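Periplasmic binding protein/LacI transcriptional regulator (Clostridium phytofermentans, PDB 3BRS) probably binds a sugar outside the membrane and delivers it to a transporter, as periplasmic binding proteins of this family do. Local coordinates at residues 27-32 with 40-45; 34-39 with 249-254; 183-188 with 207-212. All blocks are in the same frame, centred on the assembly; numbering follows the deposited sequence.

In the fold
None of the three contacts has a hydrogen bond between its paired segments, and each buries about 155 to 174 Å². Interactions 1 and 2 share helix 20-36 and touch each other, their centres about 8 Å apart: interaction 1 joins one face of the helix to strand 39-42, whereas in interaction 2 its C-terminal end and the turn after it meet helix 246-262. Interaction 3 lies across the chain's centre, about 37 Å from interaction 1 between centres, and pairs two helices. Each has a more buried apolar side (alanine, leucine and phenylalanine in interaction 1, isoleucine with valine or leucine in the others) and an outer one of glutamine, glutamate with two tyrosines, or threonine and methionine.

Interaction 1. Residues 27-32 with 40-45; sequences EGAQMA and LEFMAP
Gln30 lays its aliphatic portion against the ring of Phe42, and Ala29, one residue earlier on the helix, meets both Phe42 and Leu40. The Gln30 side chain is extended beyond CG, and its CG lies 3.6 Å from Phe42 CE2 and 3.7 Å from Phe42 CZ. The amide follows the same direction: Gln30 NE2 is 3.8 Å from Phe42 CE2. Amide and ring planes are 69° apart, which rules out an amide lying flat on the ring, and the approach is oblique. Phe42 presents this outer part of its ring with CG anti to its own carbonyl carbon (chi1 -60°).

Ala29 CB reaches the edge of the same ring, close to its plane, at 4.3 Å from Phe42 CZ. Its other neighbour is Leu40, whose CD1 stands 4.0 Å from Ala29 CB and 3.6 Å from Ala29 O. One leucine methyl therefore packs on both the side chain and the backbone of the helix.

Leu40 and Phe42 alternate with Glu41 on the strand and both point at the helix, while Glu41 forms a salt bridge with Arg64. The axes of helix segment 27-32 and strand segment 40-42 approach to 9.7 Å at 161°, nearly antiparallel, as expected in the beta-alpha-beta crossover made by strand 7-11, helix 20-36 and strand 39-42. Val254 of helix 246-262 also packs on Ala29.

No hydrogen bond or charge pair links the segments; the contact therefore rests on shape and apolar burial, with CG of the exposed Gln30 set obliquely against the CE2-CZ side of the Phe42 ring.

Interaction 2. Residues 34-39 with 249-254; sequences KEYEIK and IGYLGV
Ile38 and Val254 meet tip to tip in the buried part of this contact, with Ile38 CD1 only 3.4 Å from Val254 CG1. That is tighter than usual for two methyl carbons. Val254 CG1 stands anti to the backbone N (chi1 179°), which sends this branch toward the isoleucine. The pair is enclosed from within the fold: both side chains also touch Met8 of strand 7-11, Ile38 packs on Leu258, and Val254 packs on Ala29 and Ala32.

Between the two sides of the contact, helix 20-36 ends in a Schellman motif. Glu37 has positive phi (60°) and is the first residue to leave helical geometry, and the chain then turns into strand 39-42, bringing Ile38 inward. In this alpha/beta layer of the periplasmic binding protein fold, the turn and helix 246-262 thus pack on the same side of the parallel sheet, where both reach Met8.

The outer side is looser and built around Tyr251. Its ring swings away from the backbone N (chi1 -172°), which carries the hydroxyl out to the end of the neighbouring helix, where Tyr251 OH lies 3.7 Å from Glu35 CG and 3.9 Å from Tyr36 CE1. The two tyrosine side chains cross at about a right angle. Glu35 is bent at chi2, and its CG also lies over one face of the Tyr36 ring, offset toward the rim. Tyr36 directs its own polar end to a hydrogen bond with Glu255, just beyond the 249-254 segment.

Interaction 3. Residues 183-188 with 207-212; sequences ELLTKY and RAIKDM
Leu185 and Ile209 join two successive helices, 174-187 and 199-211, which precede and follow strand 191-196 in the chain and pack side by side on one face of its sheet, in the alpha/beta layering of this periplasmic binding protein fold. Two apolar contacts, both made by Leu185, carry most of the interface. In the first, Leu185 CD1 lies 3.9 Å from Ile209 CG1, the two side chains meeting at a slant, and both also pack on Met194 of strand 191-196 and on Val218. This closes the inner side of the interface over the sheet. The backbones are closest at this pair, with the CA atoms of Leu185 and Ile209 8.5 Å apart. In the second, Met212, in segment 207-212, reaches over Leu185: the bend at chi3 (82°) turns the terminal methyl toward the other helix, where Met212 CE rests 3.9 Å from Leu185 CB.

Polar contacts play little part, since no hydrogen bond crosses between the segments. Thr186 gives its hydroxyl to the preceding turn, in a hydrogen bond with the carbonyl O of Val182. The same Thr186 OG1 lies 4.1 Å from Met212 CE.

Interaction 1. Residues 27-32 with 40-45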
ATOM      1  N   GLU A  27      -5.055 -10.203  10.021  1.00 25.11           N
ATOM      2  CA  GLU A  27      -4.840 -11.592  10.444  1.00 27.53           C
ATOM      3  C   GLU A  27      -3.493 -11.824  10.946  1.00 29.85           C
ATOM      4  O   GLU A  27      -3.355 -12.533  11.938  1.00 31.52           O
ATOM      5  CB  GLU A  27      -5.162 -12.596   9.324  1.00 27.06           C
ATOM      6  CG  GLU A  27      -6.594 -12.390   8.777  1.00 59.48           C
ATOM      7  CD  GLU A  27      -6.954 -13.329   7.622  1.00 33.04           C
ATOM      8  OE1 GLU A  27      -6.890 -12.872   6.443  1.00 61.29           O
ATOM      9  OE2 GLU A  27      -7.262 -14.524   7.927  1.00 63.10           O
ATOM     10  N   GLY A  28      -2.450 -11.251  10.305  1.00 31.32           N
ATOM     11  CA  GLY A  28      -1.122 -11.515  10.811  1.00 29.83           C
ATOM     12  C   GLY A  28      -0.871 -10.914  12.181  1.00 29.77           C
ATOM     13  O   GLY A  28      -0.197 -11.474  12.961  1.00 27.22           O
ATOM     14  N   ALA A  29      -1.359  -9.706  12.449  1.00 31.07           N
ATOM     15  CA  ALA A  29      -1.155  -9.072  13.720  1.00 28.01           C
ATOM     16  C   ALA A  29      -2.026  -9.762  14.809  1.00 28.80           C
ATOM     17  O   ALA A  29      -1.603  -9.978  15.959  1.00 28.34           O
ATOM     18  CB  ALA A  29      -1.498  -7.586  13.590  1.00 27.81           C
ATOM     19  N   GLN A  30      -3.233 -10.163  14.471  1.00 29.26           N
ATOM     20  CA  GLN A  30      -4.004 -10.915  15.445  1.00 31.78           C
ATOM     21  C   GLN A  30      -3.405 -12.285  15.707  1.00 34.73           C
ATOM     22  O   GLN A  30      -3.577 -12.800  16.820  1.00 36.19           O
ATOM     23  CB  GLN A  30      -5.430 -11.142  14.985  1.00 32.92           C
ATOM     24  CG  GLN A  30      -6.243  -9.902  14.716  1.00 35.50           C
ATOM     25  CD  GLN A  30      -7.591 -10.327  14.171  1.00 45.83           C
ATOM     26  OE1 GLN A  30      -7.722 -11.368  13.501  1.00 32.50           O
ATOM     27  NE2 GLN A  30      -8.605  -9.541  14.455  1.00 43.63           N
ATOM     28  N   MET A  31      -2.705 -12.887  14.733  1.00 34.52           N
ATOM     29  CA  MET A  31      -1.980 -14.135  15.031  1.00 37.65           C
ATOM     30  C   MET A  31      -0.763 -13.946  15.964  1.00 35.91           C
ATOM     31  O   MET A  31      -0.586 -14.655  16.964  1.00 33.92           O
ATOM     32  CB  MET A  31      -1.500 -14.807  13.765  1.00 41.72           C
ATOM     33  CG  MET A  31      -0.629 -16.006  14.080  1.00 61.92           C
ATOM     34  SD  MET A  31      -1.684 -17.430  14.029  1.00 56.46           S
ATOM     35  CE  MET A  31      -1.064 -18.184  12.518  1.00 60.19           C
ATOM     36  N   ALA A  32       0.088 -12.996  15.644  1.00 35.64           N
ATOM     37  CA  ALA A  32       1.080 -12.573  16.650  1.00 35.39           C
ATOM     38  C   ALA A  32       0.485 -12.267  18.078  1.00 36.66           C
ATOM     39  O   ALA A  32       1.040 -12.746  19.074  1.00 36.12           O
ATOM     40  CB  ALA A  32       1.946 -11.419  16.143  1.00 33.95           C
ATOM     41  N   LEU A  40      -4.981  -6.536  21.784  1.00 35.02           N
ATOM     42  CA  LEU A  40      -4.847  -5.780  20.502  1.00 36.57           C
ATOM     43  C   LEU A  40      -6.227  -5.259  20.077  1.00 35.46           C
ATOM     44  O   LEU A  40      -7.161  -6.055  19.867  1.00 32.56           O
ATOM     45  CB  LEU A  40      -4.350  -6.693  19.376  1.00 36.89           C
ATOM     46  CG  LEU A  40      -3.361  -6.252  18.259  1.00 46.12           C
ATOM     47  CD1 LEU A  40      -3.540  -7.098  17.007  1.00 28.88           C
ATOM     48  CD2 LEU A  40      -3.228  -4.733  17.922  1.00 33.36           C
ATOM     49  N   GLU A  41      -6.363  -3.930  19.966  1.00 35.38           N
ATOM     50  CA  GLU A  41      -7.560  -3.359  19.349  1.00 34.45           C
ATOM     51  C   GLU A  41      -7.185  -2.787  17.923  1.00 32.94           C
ATOM     52  O   GLU A  41      -6.016  -2.457  17.674  1.00 30.98           O
ATOM     53  CB  GLU A  41      -8.225  -2.324  20.308  1.00 33.62           C
ATOM     54  CG  GLU A  41      -8.783  -2.858  21.719  1.00 32.50           C
ATOM     55  CD  GLU A  41      -9.239  -1.711  22.718  1.00 37.44           C
ATOM     56  OE1 GLU A  41      -8.868  -0.489  22.523  1.00 31.43           O
ATOM     57  OE2 GLU A  41     -10.015  -2.021  23.721  1.00 41.10           O
ATOM     58  N   PHE A  42      -8.158  -2.734  16.980  1.00 33.09           N
ATOM     59  CA  PHE A  42      -8.071  -1.997  15.684  1.00 31.52           C
ATOM     60  C   PHE A  42      -9.011  -0.787  15.595  1.00 32.03           C
ATOM     61  O   PHE A  42     -10.106  -0.810  16.138  1.00 35.48           O
ATOM     62  CB  PHE A  42      -8.391  -2.949  14.566  1.00 27.39           C
ATOM     63  CG  PHE A  42      -7.455  -4.102  14.501  1.00 34.55           C
ATOM     64  CD1 PHE A  42      -6.284  -4.023  13.709  1.00 35.99           C
ATOM     65  CD2 PHE A  42      -7.677  -5.247  15.235  1.00 28.36           C
ATOM     66  CE1 PHE A  42      -5.348  -5.128  13.615  1.00 30.96           C
ATOM     67  CE2 PHE A  42      -6.733  -6.347  15.166  1.00 35.60           C
ATOM     68  CZ  PHE A  42      -5.554  -6.246  14.350  1.00 33.69           C
ATOM     69  N   MET A  43      -8.549   0.290  15.001  1.00 28.86           N
ATOM     70  CA  MET A  43      -9.323   1.507  14.845  1.00 33.63           C
ATOM     71  C   MET A  43      -8.910   1.939  13.428  1.00 34.61           C
ATOM     72  O   MET A  43      -7.754   1.825  13.134  1.00 34.85           O
ATOM     73  CB  MET A  43      -8.887   2.615  15.860  1.00 33.97           C
ATOM     74  CG  MET A  43      -8.892   2.213  17.389  1.00 46.65           C
ATOM     75  SD  MET A  43      -8.478   3.613  18.489  1.00 34.01           S
ATOM     76  CE  MET A  43      -9.629   4.962  18.299  1.00 36.11           C
ATOM     77  N   ALA A  44      -9.821   2.420  12.564  1.00 33.44           N
ATOM     78  CA  ALA A  44      -9.443   2.783  11.206  1.00 33.70           C
ATOM     79  C   ALA A  44     -10.590   3.629  10.711  1.00 35.80           C
ATOM     80  O   ALA A  44     -11.740   3.459  11.190  1.00 34.98           O
ATOM     81  CB  ALA A  44      -9.241   1.508  10.293  1.00 31.77           C
ATOM     82  N   PRO A  45     -10.289   4.588   9.809  1.00 35.21           N
ATOM     83  CA  PRO A  45     -11.418   5.321   9.169  1.00 32.74           C
ATOM     84  C   PRO A  45     -12.097   4.388   8.188  1.00 28.48           C
ATOM     85  O   PRO A  45     -11.702   3.164   8.023  1.00 26.18           O
ATOM     86  CB  PRO A  45     -10.721   6.410   8.398  1.00 30.18           C
ATOM     87  CG  PRO A  45      -9.273   6.435   8.987  1.00 39.01           C
ATOM     88  CD  PRO A  45      -8.984   5.078   9.335  1.00 32.21           C
TER

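Interaction 2. Residues 34-39 with 249-254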
ATOM      1  N   LYS A  34      -2.204 -13.305  19.470  1.00 37.30           N
ATOM      2  CA  LYS A  34      -2.589 -14.635  19.959  1.00 37.76           C
ATOM      3  C   LYS A  34      -1.338 -15.323  20.494  1.00 37.76           C
ATOM      4  O   LYS A  34      -1.306 -15.796  21.611  1.00 38.27           O
ATOM      5  CB  LYS A  34      -3.232 -15.453  18.819  1.00 37.11           C
ATOM      6  CG  LYS A  34      -3.314 -16.988  19.011  1.00 35.97           C
ATOM      7  CD  LYS A  34      -4.444 -17.519  18.115  1.00 44.73           C
ATOM      8  CE  LYS A  34      -4.470 -19.032  18.026  1.00 46.30           C
ATOM      9  NZ  LYS A  34      -5.887 -19.496  17.793  1.00 53.28           N
ATOM     10  N   GLU A  35      -0.293 -15.352  19.684  1.00 39.38           N
ATOM     11  CA  GLU A  35       0.885 -16.184  19.962  1.00 41.26           C
ATOM     12  C   GLU A  35       1.626 -15.645  21.162  1.00 41.11           C
ATOM     13  O   GLU A  35       2.247 -16.399  21.911  1.00 40.15           O
ATOM     14  CB  GLU A  35       1.776 -16.202  18.710  1.00 43.77           C
ATOM     15  CG  GLU A  35       3.297 -16.297  18.924  1.00 90.09           C
ATOM     16  CD  GLU A  35       3.811 -17.721  19.122  1.00 65.10           C
ATOM     17  OE1 GLU A  35       3.001 -18.689  19.016  1.00 94.11           O
ATOM     18  OE2 GLU A  35       5.036 -17.868  19.395  1.00 92.31           O
ATOM     19  N   TYR A  36       1.574 -14.321  21.324  1.00 41.14           N
ATOM     20  CA  TYR A  36       2.248 -13.643  22.419  1.00 42.32           C
ATOM     21  C   TYR A  36       1.346 -13.166  23.581  1.00 42.83           C
ATOM     22  O   TYR A  36       1.840 -12.517  24.508  1.00 41.08           O
ATOM     23  CB  TYR A  36       3.094 -12.514  21.875  1.00 43.03           C
ATOM     24  CG  TYR A  36       4.237 -12.991  20.985  1.00 45.71           C
ATOM     25  CD1 TYR A  36       4.108 -13.010  19.603  1.00 45.72           C
ATOM     26  CD2 TYR A  36       5.460 -13.415  21.531  1.00 44.61           C
ATOM     27  CE1 TYR A  36       5.161 -13.436  18.786  1.00 41.03           C
ATOM     28  CE2 TYR A  36       6.510 -13.838  20.713  1.00 41.91           C
ATOM     29  CZ  TYR A  36       6.347 -13.829  19.355  1.00 41.75           C
ATOM     30  OH  TYR A  36       7.365 -14.233  18.533  1.00 53.06           O
ATOM     31  N   GLU A  37       0.038 -13.490  23.549  1.00 43.98           N
ATOM     32  CA  GLU A  37      -0.868 -13.093  24.630  1.00 42.74           C
ATOM     33  C   GLU A  37      -0.913 -11.551  24.782  1.00 41.35           C
ATOM     34  O   GLU A  37      -0.576 -10.997  25.853  1.00 41.11           O
ATOM     35  CB  GLU A  37      -0.389 -13.707  25.947  1.00 43.49           C
ATOM     36  CG  GLU A  37      -0.380 -15.225  26.000  1.00 85.38           C
ATOM     37  CD  GLU A  37      -0.846 -15.765  27.360  1.00 64.92           C
ATOM     38  OE1 GLU A  37      -0.595 -15.115  28.421  1.00 86.86           O
ATOM     39  OE2 GLU A  37      -1.463 -16.858  27.363  1.00 89.34           O
ATOM     40  N   ILE A  38      -1.323 -10.871  23.717  1.00 39.19           N
ATOM     41  CA  ILE A  38      -1.271  -9.419  23.684  1.00 37.88           C
ATOM     42  C   ILE A  38      -2.715  -8.935  23.626  1.00 39.67           C
ATOM     43  O   ILE A  38      -3.537  -9.536  22.961  1.00 40.97           O
ATOM     44  CB  ILE A  38      -0.398  -8.882  22.448  1.00 36.19           C
ATOM     45  CG1 ILE A  38       1.108  -8.938  22.762  1.00 32.85           C
ATOM     46  CG2 ILE A  38      -0.724  -7.440  22.165  1.00 28.88           C
ATOM     47  CD1 ILE A  38       2.093  -9.128  21.615  1.00 36.87           C
ATOM     48  N   LYS A  39      -3.050  -7.859  24.324  1.00 39.16           N
ATOM     49  CA  LYS A  39      -4.346  -7.258  24.077  1.00 38.10           C
ATOM     50  C   LYS A  39      -4.233  -6.308  22.871  1.00 36.44           C
ATOM     51  O   LYS A  39      -3.510  -5.370  22.957  1.00 39.92           O
ATOM     52  CB  LYS A  39      -4.881  -6.542  25.321  1.00 38.77           C
ATOM     53  CG  LYS A  39      -6.134  -5.734  25.062  1.00 48.57           C
ATOM     54  CD  LYS A  39      -6.890  -5.396  26.353  1.00 41.04           C
ATOM     55  CE  LYS A  39      -7.836  -4.191  26.143  1.00 47.07           C
ATOM     56  NZ  LYS A  39      -7.826  -3.194  27.295  1.00 40.64           N
ATOM     57  N   ILE A 249       3.820  -8.249   7.386  1.00 27.95           N
ATOM     58  CA  ILE A 249       3.830  -6.874   7.939  1.00 25.87           C
ATOM     59  C   ILE A 249       3.158  -6.776   9.279  1.00 30.10           C
ATOM     60  O   ILE A 249       3.689  -6.083  10.201  1.00 31.36           O
ATOM     61  CB  ILE A 249       3.202  -5.840   6.990  1.00 22.49           C
ATOM     62  CG1 ILE A 249       4.155  -5.640   5.821  1.00 26.22           C
ATOM     63  CG2 ILE A 249       3.039  -4.405   7.713  1.00 31.47           C
ATOM     64  CD1 ILE A 249       3.469  -5.181   4.480  1.00 24.48           C
ATOM     65  N   GLY A 250       1.978  -7.394   9.400  1.00 27.50           N
ATOM     66  CA  GLY A 250       1.214  -7.317  10.656  1.00 26.58           C
ATOM     67  C   GLY A 250       1.825  -8.147  11.767  1.00 29.96           C
ATOM     68  O   GLY A 250       1.876  -7.717  12.905  1.00 32.02           O
ATOM     69  N   TYR A 251       2.229  -9.380  11.431  1.00 28.90           N
ATOM     70  CA  TYR A 251       2.833 -10.263  12.342  1.00 30.35           C
ATOM     71  C   TYR A 251       4.072  -9.581  12.988  1.00 31.19           C
ATOM     72  O   TYR A 251       4.152  -9.395  14.214  1.00 31.81           O
ATOM     73  CB  TYR A 251       3.113 -11.640  11.614  1.00 30.87           C
ATOM     74  CG  TYR A 251       3.581 -12.677  12.588  1.00 36.24           C
ATOM     75  CD1 TYR A 251       4.872 -12.662  13.096  1.00 36.68           C
ATOM     76  CD2 TYR A 251       2.690 -13.626  13.077  1.00 39.00           C
ATOM     77  CE1 TYR A 251       5.281 -13.590  14.096  1.00 40.15           C
ATOM     78  CE2 TYR A 251       3.059 -14.555  14.068  1.00 44.49           C
ATOM     79  CZ  TYR A 251       4.342 -14.544  14.568  1.00 40.22           C
ATOM     80  OH  TYR A 251       4.642 -15.506  15.521  1.00 49.52           O
ATOM     81  N   LEU A 252       5.018  -9.177  12.156  1.00 31.10           N
ATOM     82  CA  LEU A 252       6.259  -8.598  12.609  1.00 33.82           C
ATOM     83  C   LEU A 252       6.043  -7.314  13.387  1.00 36.68           C
ATOM     84  O   LEU A 252       6.798  -7.024  14.309  1.00 39.08           O
ATOM     85  CB  LEU A 252       7.218  -8.292  11.410  1.00 34.32           C
ATOM     86  CG  LEU A 252       7.565  -9.459  10.438  1.00 37.66           C
ATOM     87  CD1 LEU A 252       8.480  -9.049   9.230  1.00 36.36           C
ATOM     88  CD2 LEU A 252       8.110 -10.722  11.116  1.00 38.25           C
ATOM     89  N   GLY A 253       5.060  -6.499  12.998  1.00 34.52           N
ATOM     90  CA  GLY A 253       4.883  -5.178  13.628  1.00 32.19           C
ATOM     91  C   GLY A 253       4.639  -5.506  15.111  1.00 32.21           C
ATOM     92  O   GLY A 253       5.241  -4.931  16.037  1.00 31.18           O
ATOM     93  N   VAL A 254       3.755  -6.449  15.332  1.00 30.79           N
ATOM     94  CA  VAL A 254       3.432  -6.851  16.729  1.00 31.85           C
ATOM     95  C   VAL A 254       4.631  -7.456  17.462  1.00 35.56           C
ATOM     96  O   VAL A 254       5.155  -6.881  18.442  1.00 37.61           O
ATOM     97  CB  VAL A 254       2.181  -7.788  16.837  1.00 28.46           C
ATOM     98  CG1 VAL A 254       1.927  -8.185  18.325  1.00 35.53           C
ATOM     99  CG2 VAL A 254       0.956  -7.051  16.309  1.00 35.51           C
TER

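Interaction 3. Residues 183-188 with 207-212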
ATOM      1  N   GLU A 183     -11.797   6.763 -18.722  1.00 34.79           N
ATOM      2  CA  GLU A 183     -11.414   8.098 -19.255  1.00 36.72           C
ATOM      3  C   GLU A 183     -10.079   8.055 -19.997  1.00 34.23           C
ATOM      4  O   GLU A 183      -9.960   8.536 -21.129  1.00 34.27           O
ATOM      5  CB  GLU A 183     -11.389   9.147 -18.133  1.00 34.88           C
ATOM      6  CG  GLU A 183     -10.800  10.507 -18.555  1.00 86.93           C
ATOM      7  CD  GLU A 183     -10.865  11.563 -17.438  1.00 42.87           C
ATOM      8  OE1 GLU A 183     -10.579  11.215 -16.256  1.00 89.12           O
ATOM      9  OE2 GLU A 183     -11.223  12.732 -17.747  1.00 89.71           O
ATOM     10  N   LEU A 184      -9.078   7.436 -19.399  1.00 32.35           N
ATOM     11  CA  LEU A 184      -7.786   7.338 -20.069  1.00 33.38           C
ATOM     12  C   LEU A 184      -7.843   6.558 -21.364  1.00 36.41           C
ATOM     13  O   LEU A 184      -7.274   7.014 -22.353  1.00 36.91           O
ATOM     14  CB  LEU A 184      -6.713   6.672 -19.176  1.00 34.00           C
ATOM     15  CG  LEU A 184      -5.836   7.423 -18.162  1.00 31.65           C
ATOM     16  CD1 LEU A 184      -6.600   8.474 -17.382  1.00 41.00           C
ATOM     17  CD2 LEU A 184      -5.194   6.395 -17.240  1.00 34.58           C
ATOM     18  N   LEU A 185      -8.460   5.364 -21.375  1.00 35.03           N
ATOM     19  CA  LEU A 185      -8.471   4.590 -22.625  1.00 35.42           C
ATOM     20  C   LEU A 185      -9.388   5.213 -23.722  1.00 37.22           C
ATOM     21  O   LEU A 185      -9.209   4.972 -24.916  1.00 38.54           O
ATOM     22  CB  LEU A 185      -8.827   3.140 -22.399  1.00 32.86           C
ATOM     23  CG  LEU A 185      -7.848   2.357 -21.577  1.00 19.85           C
ATOM     24  CD1 LEU A 185      -8.413   0.973 -21.245  1.00 33.89           C
ATOM     25  CD2 LEU A 185      -6.487   2.207 -22.238  1.00 35.38           C
ATOM     26  N   THR A 186     -10.319   6.054 -23.310  1.00 37.97           N
ATOM     27  CA  THR A 186     -11.029   6.881 -24.273  1.00 39.52           C
ATOM     28  C   THR A 186     -10.162   7.975 -24.882  1.00 43.39           C
ATOM     29  O   THR A 186     -10.233   8.251 -26.094  1.00 43.69           O
ATOM     30  CB  THR A 186     -12.263   7.465 -23.653  1.00 37.89           C
ATOM     31  OG1 THR A 186     -13.095   6.367 -23.277  1.00 41.91           O
ATOM     32  CG2 THR A 186     -13.037   8.263 -24.720  1.00 54.80           C
ATOM     33  N   LYS A 187      -9.352   8.608 -24.043  1.00 45.13           N
ATOM     34  CA  LYS A 187      -8.614   9.785 -24.462  1.00 45.13           C
ATOM     35  C   LYS A 187      -7.292   9.441 -25.101  1.00 44.31           C
ATOM     36  O   LYS A 187      -6.761  10.204 -25.905  1.00 46.55           O
ATOM     37  CB  LYS A 187      -8.408  10.719 -23.270  1.00 44.70           C
ATOM     38  CG  LYS A 187      -7.653  11.964 -23.622  1.00 43.91           C
ATOM     39  CD  LYS A 187      -7.895  13.055 -22.567  1.00 47.41           C
ATOM     40  CE  LYS A 187      -7.173  14.335 -22.960  1.00 56.22           C
ATOM     41  NZ  LYS A 187      -7.838  15.501 -22.305  1.00 61.06           N
ATOM     42  N   TYR A 188      -6.737   8.293 -24.749  1.00 41.20           N
ATOM     43  CA  TYR A 188      -5.482   7.873 -25.337  1.00 38.63           C
ATOM     44  C   TYR A 188      -5.633   6.452 -25.893  1.00 38.93           C
ATOM     45  O   TYR A 188      -5.316   5.461 -25.210  1.00 34.72           O
ATOM     46  CB  TYR A 188      -4.302   8.008 -24.353  1.00 37.52           C
ATOM     47  CG  TYR A 188      -4.293   9.304 -23.523  1.00 36.75           C
ATOM     48  CD1 TYR A 188      -3.734  10.466 -24.041  1.00 47.27           C
ATOM     49  CD2 TYR A 188      -4.811   9.365 -22.245  1.00 34.86           C
ATOM     50  CE1 TYR A 188      -3.710  11.653 -23.314  1.00 40.76           C
ATOM     51  CE2 TYR A 188      -4.823  10.534 -21.543  1.00 33.16           C
ATOM     52  CZ  TYR A 188      -4.262  11.691 -22.094  1.00 45.55           C
ATOM     53  OH  TYR A 188      -4.215  12.916 -21.442  1.00 47.00           O
ATOM     54  N   ARG A 207     -11.696  -4.474 -14.636  1.00 33.35           N
ATOM     55  CA  ARG A 207     -13.127  -4.475 -15.045  1.00 35.47           C
ATOM     56  C   ARG A 207     -13.451  -3.602 -16.259  1.00 35.58           C
ATOM     57  O   ARG A 207     -14.157  -4.019 -17.192  1.00 33.84           O
ATOM     58  CB  ARG A 207     -14.027  -4.032 -13.912  1.00 36.26           C
ATOM     59  CG  ARG A 207     -13.803  -4.883 -12.751  1.00 47.63           C
ATOM     60  CD  ARG A 207     -15.019  -4.943 -11.940  1.00 58.19           C
ATOM     61  NE  ARG A 207     -15.056  -3.921 -10.919  1.00 44.02           N
ATOM     62  CZ  ARG A 207     -14.957  -4.175  -9.617  1.00 62.50           C
ATOM     63  NH1 ARG A 207     -15.048  -3.186  -8.753  1.00 34.18           N
ATOM     64  NH2 ARG A 207     -14.789  -5.417  -9.182  1.00 40.86           N
ATOM     65  N   ALA A 208     -12.944  -2.380 -16.204  1.00 34.29           N
ATOM     66  CA  ALA A 208     -13.142  -1.389 -17.224  1.00 35.42           C
ATOM     67  C   ALA A 208     -12.584  -1.903 -18.536  1.00 34.20           C
ATOM     68  O   ALA A 208     -13.278  -1.881 -19.555  1.00 34.67           O
ATOM     69  CB  ALA A 208     -12.467  -0.063 -16.815  1.00 33.88           C
ATOM     70  N   ILE A 209     -11.390  -2.444 -18.502  1.00 32.19           N
ATOM     71  CA  ILE A 209     -10.764  -3.023 -19.716  1.00 35.05           C
ATOM     72  C   ILE A 209     -11.637  -4.179 -20.239  1.00 37.57           C
ATOM     73  O   ILE A 209     -11.712  -4.422 -21.429  1.00 40.00           O
ATOM     74  CB  ILE A 209      -9.294  -3.543 -19.397  1.00 35.75           C
ATOM     75  CG1 ILE A 209      -8.241  -2.434 -19.394  1.00 33.27           C
ATOM     76  CG2 ILE A 209      -8.812  -4.653 -20.349  1.00 23.40           C
ATOM     77  CD1 ILE A 209      -6.950  -2.859 -18.631  1.00 33.22           C
ATOM     78  N   LYS A 210     -12.302  -4.882 -19.340  1.00 37.33           N
ATOM     79  CA  LYS A 210     -13.180  -6.026 -19.703  1.00 38.46           C
ATOM     80  C   LYS A 210     -14.465  -5.523 -20.384  1.00 37.76           C
ATOM     81  O   LYS A 210     -14.908  -6.053 -21.422  1.00 34.39           O
ATOM     82  CB  LYS A 210     -13.599  -6.752 -18.415  1.00 40.59           C
ATOM     83  CG  LYS A 210     -13.912  -8.253 -18.636  1.00 60.13           C
ATOM     84  CD  LYS A 210     -15.141  -8.681 -17.839  1.00 43.38           C
ATOM     85  CE  LYS A 210     -15.296 -10.223 -17.802  1.00 61.62           C
ATOM     86  NZ  LYS A 210     -14.915 -10.901 -19.091  1.00 54.30           N
ATOM     87  N   ASP A 211     -15.032  -4.440 -19.800  1.00 36.85           N
ATOM     88  CA  ASP A 211     -16.304  -3.866 -20.238  1.00 33.98           C
ATOM     89  C   ASP A 211     -16.150  -3.134 -21.534  1.00 34.96           C
ATOM     90  O   ASP A 211     -17.146  -2.858 -22.238  1.00 36.37           O
ATOM     91  CB  ASP A 211     -16.878  -2.906 -19.191  1.00 30.18           C
ATOM     92  CG  ASP A 211     -17.447  -3.638 -17.935  1.00 49.49           C
ATOM     93  OD1 ASP A 211     -17.800  -2.900 -16.998  1.00 22.75           O
ATOM     94  OD2 ASP A 211     -17.559  -4.917 -17.873  1.00 32.19           O
ATOM     95  N   MET A 212     -14.910  -2.747 -21.811  1.00 32.26           N
ATOM     96  CA  MET A 212     -14.567  -2.008 -23.020  1.00 30.01           C
ATOM     97  C   MET A 212     -14.250  -3.000 -24.109  1.00 30.36           C
ATOM     98  O   MET A 212     -14.070  -2.607 -25.231  1.00 35.32           O
ATOM     99  CB  MET A 212     -13.402  -1.019 -22.726  1.00 31.43           C
ATOM    100  CG  MET A 212     -13.899   0.257 -21.968  1.00 29.87           C
ATOM    101  SD  MET A 212     -12.606   1.450 -21.631  1.00 25.74           S
ATOM    102  CE  MET A 212     -12.512   2.307 -23.192  1.00 40.27           C
TER